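Hydrolase, haloacid dehalogenase-like family (Porphyromonas gingivalis, PDB 2I6X) probably acts as a hydrolase of the haloacid dehalogenase (HAD) superfamily, although no specific substrate is assigned to it. Local coordinates at residues F10-L19 with C192-I200; R102-T113 with L133-C144. One frame throughout, in Å; residues are numbered along the deposited sequence. Where two conformers were deposited one is given.

Interaction 1. Residues F10-L19 with C192-I200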
# COMPACT_ATOMS: atom_id res chain seq x y z
N PHE A 10 -3.14 8.36 1.66
CA PHE A 10 -3.73 7.32 0.83
C PHE A 10 -3.05 6.00 1.10
O PHE A 10 -1.83 5.97 1.31
CB PHE A 10 -3.50 7.65 -0.65
CG PHE A 10 -4.18 8.90 -1.11
CD1 PHE A 10 -5.41 8.84 -1.76
CD2 PHE A 10 -3.58 10.14 -0.93
CE1 PHE A 10 -6.05 10.00 -2.19
CE2 PHE A 10 -4.21 11.29 -1.35
CZ PHE A 10 -5.45 11.22 -1.98
N ASP A 11 -3.80 4.91 1.06
CA ASP A 11 -3.15 3.59 0.87
C ASP A 11 -2.84 3.44 -0.64
O ASP A 11 -3.36 4.18 -1.46
CB ASP A 11 -4.08 2.48 1.35
CG ASP A 11 -3.39 1.13 1.48
OD1 ASP A 11 -2.14 1.00 1.41
OD2 ASP A 11 -4.16 0.15 1.66
N LEU A 12 -2.01 2.47 -0.99
CA LEU A 12 -1.67 2.18 -2.36
C LEU A 12 -2.59 1.07 -2.87
O LEU A 12 -3.50 1.34 -3.68
CB LEU A 12 -0.19 1.76 -2.45
CG LEU A 12 0.38 1.53 -3.87
CD1 LEU A 12 0.23 2.75 -4.78
CD2 LEU A 12 1.84 1.10 -3.75
N GLY A 13 -2.37 -0.16 -2.40
CA GLY A 13 -3.19 -1.30 -2.75
C GLY A 13 -4.63 -1.03 -2.33
O GLY A 13 -4.87 -0.57 -1.19
N GLY A 14 -5.57 -1.31 -3.24
CA GLY A 14 -6.99 -1.17 -2.92
C GLY A 14 -7.51 0.20 -3.32
O GLY A 14 -8.41 0.32 -4.16
N VAL A 15 -6.88 1.23 -2.79
CA VAL A 15 -7.22 2.62 -3.05
C VAL A 15 -6.75 3.16 -4.45
O VAL A 15 -7.54 3.71 -5.21
CB VAL A 15 -6.67 3.48 -1.85
CG1 VAL A 15 -6.90 4.96 -2.06
CG2 VAL A 15 -7.32 3.01 -0.57
N LEU A 16 -5.47 2.99 -4.76
CA LEU A 16 -4.89 3.54 -5.99
C LEU A 16 -4.63 2.45 -7.02
O LEU A 16 -4.68 2.69 -8.24
CB LEU A 16 -3.61 4.30 -5.66
CG LEU A 16 -3.70 5.53 -4.74
CD1 LEU A 16 -2.31 6.03 -4.27
CD2 LEU A 16 -4.44 6.64 -5.47
N ILE A 17 -4.33 1.23 -6.55
CA ILE A 17 -4.15 0.12 -7.46
C ILE A 17 -5.20 -0.91 -7.08
O ILE A 17 -5.20 -1.41 -5.95
CB ILE A 17 -2.73 -0.55 -7.33
CG1 ILE A 17 -1.61 0.48 -7.44
CG2 ILE A 17 -2.57 -1.74 -8.34
CD1 ILE A 17 -0.23 -0.13 -7.23
N HIS A 18 -6.10 -1.21 -8.01
CA HIS A 18 -7.10 -2.27 -7.85
C HIS A 18 -6.36 -3.59 -7.78
O HIS A 18 -5.45 -3.85 -8.59
CB HIS A 18 -8.11 -2.26 -9.03
CG HIS A 18 -9.14 -3.36 -8.98
ND1 HIS A 18 -9.91 -3.70 -10.07
CD2 HIS A 18 -9.53 -4.18 -7.98
CE1 HIS A 18 -10.73 -4.68 -9.75
NE2 HIS A 18 -10.52 -5.00 -8.48
N LEU A 19 -6.75 -4.42 -6.83
CA LEU A 19 -6.08 -5.69 -6.57
C LEU A 19 -6.85 -6.91 -7.02
O LEU A 19 -8.07 -6.91 -7.08
CB LEU A 19 -5.79 -5.80 -5.07
CG LEU A 19 -4.89 -4.74 -4.41
CD1 LEU A 19 -4.75 -4.98 -2.90
CD2 LEU A 19 -3.49 -4.71 -5.06
N CYS A 192 -13.37 4.74 3.69
CA CYS A 192 -13.06 3.34 3.40
C CYS A 192 -13.66 2.95 2.05
O CYS A 192 -14.81 2.52 1.97
CB CYS A 192 -13.57 2.39 4.49
SG CYS A 192 -12.84 0.70 4.40
N PRO A 193 -12.87 3.11 0.98
CA PRO A 193 -13.36 2.72 -0.34
C PRO A 193 -13.30 1.20 -0.48
O PRO A 193 -12.59 0.53 0.28
CB PRO A 193 -12.36 3.37 -1.30
CG PRO A 193 -11.07 3.48 -0.50
CD PRO A 193 -11.48 3.62 0.95
N ASP A 194 -14.06 0.67 -1.41
CA ASP A 194 -13.84 -0.68 -1.90
C ASP A 194 -12.61 -0.76 -2.83
O ASP A 194 -12.28 0.19 -3.54
CB ASP A 194 -15.08 -1.23 -2.63
CG ASP A 194 -16.22 -1.57 -1.68
OD1 ASP A 194 -15.96 -1.94 -0.50
OD2 ASP A 194 -17.39 -1.47 -2.12
N ASN A 195 -11.97 -1.92 -2.80
CA ASN A 195 -11.04 -2.29 -3.84
C ASN A 195 -11.73 -2.14 -5.22
O ASN A 195 -12.69 -2.87 -5.53
CB ASN A 195 -10.56 -3.73 -3.60
CG ASN A 195 -9.61 -4.20 -4.69
OD1 ASN A 195 -8.70 -3.48 -5.06
ND2 ASN A 195 -9.86 -5.40 -5.23
N GLY A 196 -11.26 -1.16 -6.01
CA GLY A 196 -11.78 -0.89 -7.35
C GLY A 196 -12.85 0.20 -7.47
O GLY A 196 -13.33 0.48 -8.58
N GLU A 197 -13.24 0.82 -6.36
CA GLU A 197 -14.25 1.87 -6.39
C GLU A 197 -13.69 3.18 -6.99
O GLU A 197 -12.55 3.55 -6.67
CB GLU A 197 -14.73 2.13 -4.96
CG GLU A 197 -15.99 3.00 -4.83
CD GLU A 197 -16.27 3.34 -3.36
OE1 GLU A 197 -16.78 4.46 -3.08
OE2 GLU A 197 -15.96 2.50 -2.48
N ASN A 198 -14.46 3.88 -7.82
CA ASN A 198 -14.09 5.26 -8.17
C ASN A 198 -14.50 6.24 -7.11
O ASN A 198 -15.65 6.69 -7.09
CB ASN A 198 -14.65 5.77 -9.51
CG ASN A 198 -14.13 7.21 -9.82
OD1 ASN A 198 -13.08 7.62 -9.27
ND2 ASN A 198 -14.85 7.96 -10.66
N TRP A 199 -13.55 6.60 -6.26
CA TRP A 199 -13.86 7.43 -5.10
C TRP A 199 -13.62 8.91 -5.31
O TRP A 199 -13.78 9.69 -4.38
CB TRP A 199 -13.07 6.96 -3.88
CG TRP A 199 -11.60 6.68 -4.13
CD1 TRP A 199 -11.00 5.45 -4.13
CD2 TRP A 199 -10.56 7.64 -4.41
NE1 TRP A 199 -9.66 5.57 -4.39
CE2 TRP A 199 -9.35 6.90 -4.55
CE3 TRP A 199 -10.53 9.03 -4.56
CZ2 TRP A 199 -8.11 7.53 -4.83
CZ3 TRP A 199 -9.31 9.65 -4.84
CH2 TRP A 199 -8.11 8.90 -4.99
N ILE A 200 -13.19 9.30 -6.51
CA ILE A 200 -12.88 10.68 -6.79
C ILE A 200 -14.05 11.59 -6.45
O ILE A 200 -13.86 12.53 -5.68
CB ILE A 200 -12.37 10.93 -8.24
CG1 ILE A 200 -10.98 10.31 -8.42
CG2 ILE A 200 -12.33 12.42 -8.55
CD1 ILE A 200 -10.58 10.16 -9.89
O HOH W 1 -10.47 2.15 -4.54
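Asn195 and Trp199 reach from the loop after strand 189-191 to two separate places on segment 10-19, Asn195 to Leu19 and Trp199 to Val15. The sequence Asp11-Leu12-Gly13-Gly14-Val15 fits the first conserved motif of the HAD fold. Leu12 O accepts from both Leu16 N and Ile17 N; this single helical turn, closed by i+4 and i+5 bonds, is consistent with the squiggle of that superfamily. Strand 17-19, which pairs antiparallel with strand 87-90 across a mostly helical insertion, is consistent with a flap that carries a cap.

The amide of Asn195 pairs with both backbone polar groups of Leu19. Its OD1 takes Leu19 N on a lone pair, in the carbonyl plane, at 2.8 Å and nearly straight (167°). Its ND2 donates to Leu19 O at 3.0 Å, with that oxygen close to the amide plane. Two bonds thus fix the rotation of the amide. CG stands anti to the backbone N (chi1 178°), which carries the group out across the strand. On the same strand, His18 makes its backbone bonds to Glu88 of strand 87-90.

Trp199 meets the turn with the edge of its indole. NE1 donates to Val15 O at 2.9 Å (158°); the carbonyl oxygen lies near the ring plane, whereas the nitrogen is tilted out of the carbonyl plane. Lys94 NZ is a second donor to this oxygen. Farther along the same indole edge, CZ2 touches Leu16 CD2 at 3.8 Å. CH2 approaches Phe10 CE1 at 3.6 Å, the two rings meeting obliquely.

Val15 divides its branches: CG1 lies nearest the indole NE1, while CG2 rests on Pro193 CG at 3.8 Å. Beside Val15, a water sits 2.8 Å from Gly14 O and 2.8 Å from Asp194 O, placed to donate to each carbonyl.

Interaction 2. Residues R102-T113 with L133-C144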
# COMPACT_ATOMS: atom_id res chain seq x y z
N ARG A 102 -2.04 18.55 -5.09
CA ARG A 102 -0.76 18.88 -4.42
C ARG A 102 -0.57 20.33 -4.02
O ARG A 102 0.02 20.61 -2.97
CB ARG A 102 0.47 18.39 -5.20
CG ARG A 102 1.76 18.47 -4.35
CD ARG A 102 2.07 17.19 -3.55
NE ARG A 102 3.12 16.43 -4.23
CZ ARG A 102 4.34 16.23 -3.74
NH1 ARG A 102 4.67 16.68 -2.54
NH2 ARG A 102 5.23 15.54 -4.45
N PRO A 103 -1.01 21.28 -4.85
CA PRO A 103 -0.79 22.62 -4.36
C PRO A 103 -1.66 23.01 -3.16
O PRO A 103 -1.31 23.95 -2.45
CB PRO A 103 -1.14 23.50 -5.58
CG PRO A 103 -1.16 22.56 -6.75
CD PRO A 103 -1.63 21.27 -6.19
N ASP A 104 -2.76 22.31 -2.92
CA ASP A 104 -3.71 22.73 -1.88
C ASP A 104 -3.61 21.92 -0.59
O ASP A 104 -4.16 22.29 0.42
CB ASP A 104 -5.15 22.67 -2.41
CG ASP A 104 -5.43 23.70 -3.52
OD1 ASP A 104 -6.14 24.68 -3.26
OD2 ASP A 104 -4.97 23.53 -4.67
N TYR A 105 -2.93 20.79 -0.65
CA TYR A 105 -2.89 19.83 0.45
C TYR A 105 -1.50 19.26 0.53
O TYR A 105 -0.77 19.20 -0.48
CB TYR A 105 -3.89 18.67 0.24
CG TYR A 105 -5.32 19.13 0.19
CD1 TYR A 105 -6.03 19.36 1.37
CD2 TYR A 105 -5.95 19.37 -1.04
CE1 TYR A 105 -7.33 19.81 1.35
CE2 TYR A 105 -7.27 19.85 -1.09
CZ TYR A 105 -7.96 20.08 0.12
OH TYR A 105 -9.27 20.55 0.09
N ARG A 106 -1.17 18.81 1.73
CA ARG A 106 -0.06 17.94 1.94
C ARG A 106 -0.55 16.50 1.75
O ARG A 106 -1.57 16.10 2.33
CB ARG A 106 0.51 18.18 3.32
CG ARG A 106 1.19 19.52 3.43
CD ARG A 106 1.83 19.70 4.78
NE ARG A 106 3.05 18.90 4.94
CZ ARG A 106 3.45 18.39 6.11
NH1 ARG A 106 2.72 18.56 7.21
NH2 ARG A 106 4.58 17.69 6.16
N LEU A 107 0.16 15.73 0.92
CA LEU A 107 -0.26 14.42 0.48
C LEU A 107 0.74 13.39 0.91
O LEU A 107 1.94 13.58 0.76
CB LEU A 107 -0.39 14.39 -1.04
CG LEU A 107 -1.36 15.40 -1.64
CD1 LEU A 107 -1.36 15.31 -3.15
CD2 LEU A 107 -2.78 15.24 -1.06
N PHE A 108 0.24 12.28 1.44
CA PHE A 108 1.07 11.22 1.97
C PHE A 108 0.54 9.86 1.53
O PHE A 108 -0.64 9.71 1.28
CB PHE A 108 1.13 11.33 3.49
CG PHE A 108 1.60 12.67 3.96
CD1 PHE A 108 2.97 12.95 4.05
CD2 PHE A 108 0.68 13.68 4.26
CE1 PHE A 108 3.41 14.21 4.44
CE2 PHE A 108 1.12 14.92 4.68
CZ PHE A 108 2.48 15.19 4.77
N LEU A 109 1.44 8.89 1.41
CA LEU A 109 1.06 7.50 1.23
C LEU A 109 1.39 6.71 2.50
O LEU A 109 2.49 6.81 3.04
CB LEU A 109 1.75 6.90 -0.00
CG LEU A 109 1.27 5.51 -0.46
CD1 LEU A 109 0.06 5.60 -1.40
CD2 LEU A 109 2.42 4.71 -1.13
N LEU A 110 0.42 5.93 2.99
CA LEU A 110 0.73 5.02 4.09
C LEU A 110 0.29 3.62 3.63
O LEU A 110 -0.90 3.32 3.54
CB LEU A 110 0.09 5.42 5.43
CG LEU A 110 0.28 4.42 6.58
CD1 LEU A 110 1.75 4.33 6.91
CD2 LEU A 110 -0.57 4.74 7.86
N SER A 111 1.28 2.77 3.41
CA SER A 111 1.04 1.53 2.71
C SER A 111 1.75 0.34 3.33
O SER A 111 2.94 0.42 3.63
CB SER A 111 1.46 1.73 1.24
OG SER A 111 1.49 0.50 0.58
N ASN A 112 1.02 -0.75 3.53
CA ASN A 112 1.65 -2.07 3.74
C ASN A 112 2.03 -2.63 2.39
O ASN A 112 1.16 -2.91 1.55
CB ASN A 112 0.75 -3.07 4.46
CG ASN A 112 0.66 -2.82 5.93
OD1 ASN A 112 1.34 -1.95 6.49
ND2 ASN A 112 -0.21 -3.57 6.58
N THR A 113 3.32 -2.82 2.18
CA THR A 113 3.80 -3.20 0.88
C THR A 113 5.14 -3.92 1.00
O THR A 113 5.73 -4.00 2.08
CB THR A 113 3.85 -1.95 -0.07
OG1 THR A 113 3.89 -2.37 -1.44
CG2 THR A 113 5.05 -1.04 0.24
N LEU A 133 6.12 6.80 -8.00
CA LEU A 133 5.18 6.86 -6.92
C LEU A 133 5.54 7.98 -5.94
O LEU A 133 4.66 8.72 -5.47
CB LEU A 133 5.16 5.52 -6.20
CG LEU A 133 4.25 5.40 -4.99
CD1 LEU A 133 2.82 5.27 -5.46
CD2 LEU A 133 4.66 4.24 -4.11
N ASP A 134 6.83 8.11 -5.66
CA ASP A 134 7.32 9.08 -4.71
C ASP A 134 6.99 10.52 -5.16
O ASP A 134 6.78 11.42 -4.35
CB ASP A 134 8.83 8.88 -4.50
CG ASP A 134 9.24 9.05 -3.06
OD1 ASP A 134 9.62 8.04 -2.40
OD2 ASP A 134 9.20 10.20 -2.58
N SER A 135 6.90 10.72 -6.47
CA SER A 135 6.63 12.05 -7.01
C SER A 135 5.21 12.62 -6.77
O SER A 135 4.97 13.78 -7.07
CB SER A 135 6.95 12.10 -8.50
OG SER A 135 5.87 11.58 -9.27
N PHE A 136 4.26 11.83 -6.27
CA PHE A 136 2.90 12.34 -6.01
C PHE A 136 2.71 12.76 -4.56
O PHE A 136 1.73 13.41 -4.22
CB PHE A 136 1.83 11.32 -6.38
CG PHE A 136 1.75 11.02 -7.85
CD1 PHE A 136 0.91 11.75 -8.68
CD2 PHE A 136 2.51 9.99 -8.41
CE1 PHE A 136 0.84 11.46 -10.07
CE2 PHE A 136 2.45 9.71 -9.76
CZ PHE A 136 1.61 10.43 -10.60
N PHE A 137 3.64 12.39 -3.69
CA PHE A 137 3.43 12.62 -2.27
C PHE A 137 4.52 13.49 -1.69
O PHE A 137 5.63 13.55 -2.22
CB PHE A 137 3.32 11.28 -1.54
CG PHE A 137 2.30 10.36 -2.17
CD1 PHE A 137 0.95 10.53 -1.92
CD2 PHE A 137 2.69 9.39 -3.08
CE1 PHE A 137 -0.00 9.72 -2.52
CE2 PHE A 137 1.74 8.57 -3.68
CZ PHE A 137 0.40 8.74 -3.40
N ASP A 138 4.18 14.18 -0.61
CA ASP A 138 5.20 14.88 0.13
C ASP A 138 6.13 13.84 0.74
O ASP A 138 7.35 14.01 0.73
CB ASP A 138 4.59 15.85 1.14
CG ASP A 138 3.90 17.01 0.44
OD1 ASP A 138 4.59 17.86 -0.16
OD2 ASP A 138 2.65 17.05 0.43
N LYS A 139 5.54 12.75 1.21
CA LYS A 139 6.30 11.58 1.65
C LYS A 139 5.54 10.25 1.57
O LYS A 139 4.33 10.19 1.78
CB LYS A 139 6.86 11.79 3.06
CG LYS A 139 7.91 10.77 3.45
CD LYS A 139 8.97 11.39 4.34
CE LYS A 139 10.02 10.38 4.75
NZ LYS A 139 10.93 10.94 5.84
N VAL A 140 6.30 9.20 1.26
CA VAL A 140 5.85 7.82 1.24
C VAL A 140 6.26 7.09 2.52
O VAL A 140 7.45 7.03 2.89
CB VAL A 140 6.37 7.11 -0.03
CG1 VAL A 140 6.07 5.61 0.00
CG2 VAL A 140 5.74 7.75 -1.28
N TYR A 141 5.25 6.55 3.21
CA TYR A 141 5.43 5.74 4.37
C TYR A 141 5.11 4.28 4.02
O TYR A 141 3.93 3.88 3.88
CB TYR A 141 4.60 6.29 5.56
CG TYR A 141 5.04 7.70 5.96
CD1 TYR A 141 6.20 7.92 6.73
CD2 TYR A 141 4.30 8.83 5.56
CE1 TYR A 141 6.60 9.22 7.08
CE2 TYR A 141 4.68 10.13 5.91
CZ TYR A 141 5.82 10.32 6.66
OH TYR A 141 6.19 11.63 6.98
N ALA A 142 6.17 3.49 3.89
CA ALA A 142 6.06 2.10 3.44
C ALA A 142 6.47 1.14 4.53
O ALA A 142 7.60 1.20 5.01
CB ALA A 142 6.93 1.86 2.20
N SER A 143 5.56 0.24 4.91
CA SER A 143 5.78 -0.72 5.98
C SER A 143 7.18 -1.36 5.98
O SER A 143 7.88 -1.33 7.00
CB SER A 143 4.70 -1.80 5.95
OG SER A 143 4.81 -2.59 4.79
N CYS A 144 7.60 -1.90 4.85
CA CYS A 144 8.90 -2.59 4.77
C CYS A 144 10.10 -1.65 4.90
O CYS A 144 11.20 -2.11 5.23
CB CYS A 144 9.02 -3.45 3.49
SG CYS A 144 8.76 -2.56 1.92
O HOH W 2 1.84 19.14 -1.08
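Asp138 OD2 accepts the backbone Leu107 N on its anti lone pair, at 2.9 Å and 163°, and also lies 2.7 Å from a water placed to donate to it and to Tyr105 O. The other oxygen, OD1, forms a salt bridge with Arg102 NH1 at 2.7 Å, although the bent N-H direction makes the hydrogen bond itself weak. The arginine reaches it through a doubly kinked chain, which lays one guanidinium face over the Phe137 carbonyl and lets NH2 donate to Ser135 O.

Beyond this end the two segments form the neighbouring parallel strands of a beta-alpha-beta unit, 106-111 and 139-142, with helix 115-121 between them in the chain. Their axes lie 11° apart in direction. The ladder runs Leu109 N to Lys139 O, Tyr141 N to Leu109 O and Ser111 N to Tyr141 O, and Ser143 N to Ser111 O extends it into the start of the next helix. Ser143 OG then accepts Thr113 N at 3.0 Å and is also bonded to Glu53 O.

On one face of the sheet Leu109 CB stands over the centre of the Phe137 ring, 3.9 Å from the centroid and 3° off its normal, a CH-pi contact. Leu109 CD2 meets Val140 CG1 and Leu133 CD2. On the other face Phe108 CD1 touches Tyr141 CE2 at 3.8 Å, the two side chains running alongside each other from neighbouring strands.

Bonded on both oxygens, the Asp138 carboxylate probably stays ionised, its charge balanced by Arg102.

In the fold
The two interactions, their centres about 14 Å apart, meet at strand 7-10, central in the parallel sheet: the chain runs on from Phe10 into the turn of interaction 1, while Phe10's backbone bonds to Phe108 and Leu110 of interaction 2. Both are partly buried. Interaction 2 sets the outermost strand 139-142 on 106-111, mainly through a backbone ladder with buried apolar side chains and a charged pair at its rim. Interaction 1 joins the loop after strand 189-191 to the turn after strand 7-10 and to strand 17-19, running from buried Trp199, Val15 and Phe10 to more exposed Asn195, Gly196 and His18; there, side-chain amide and indole groups bind backbone atoms. Phe137 touches Phe10 and Leu16.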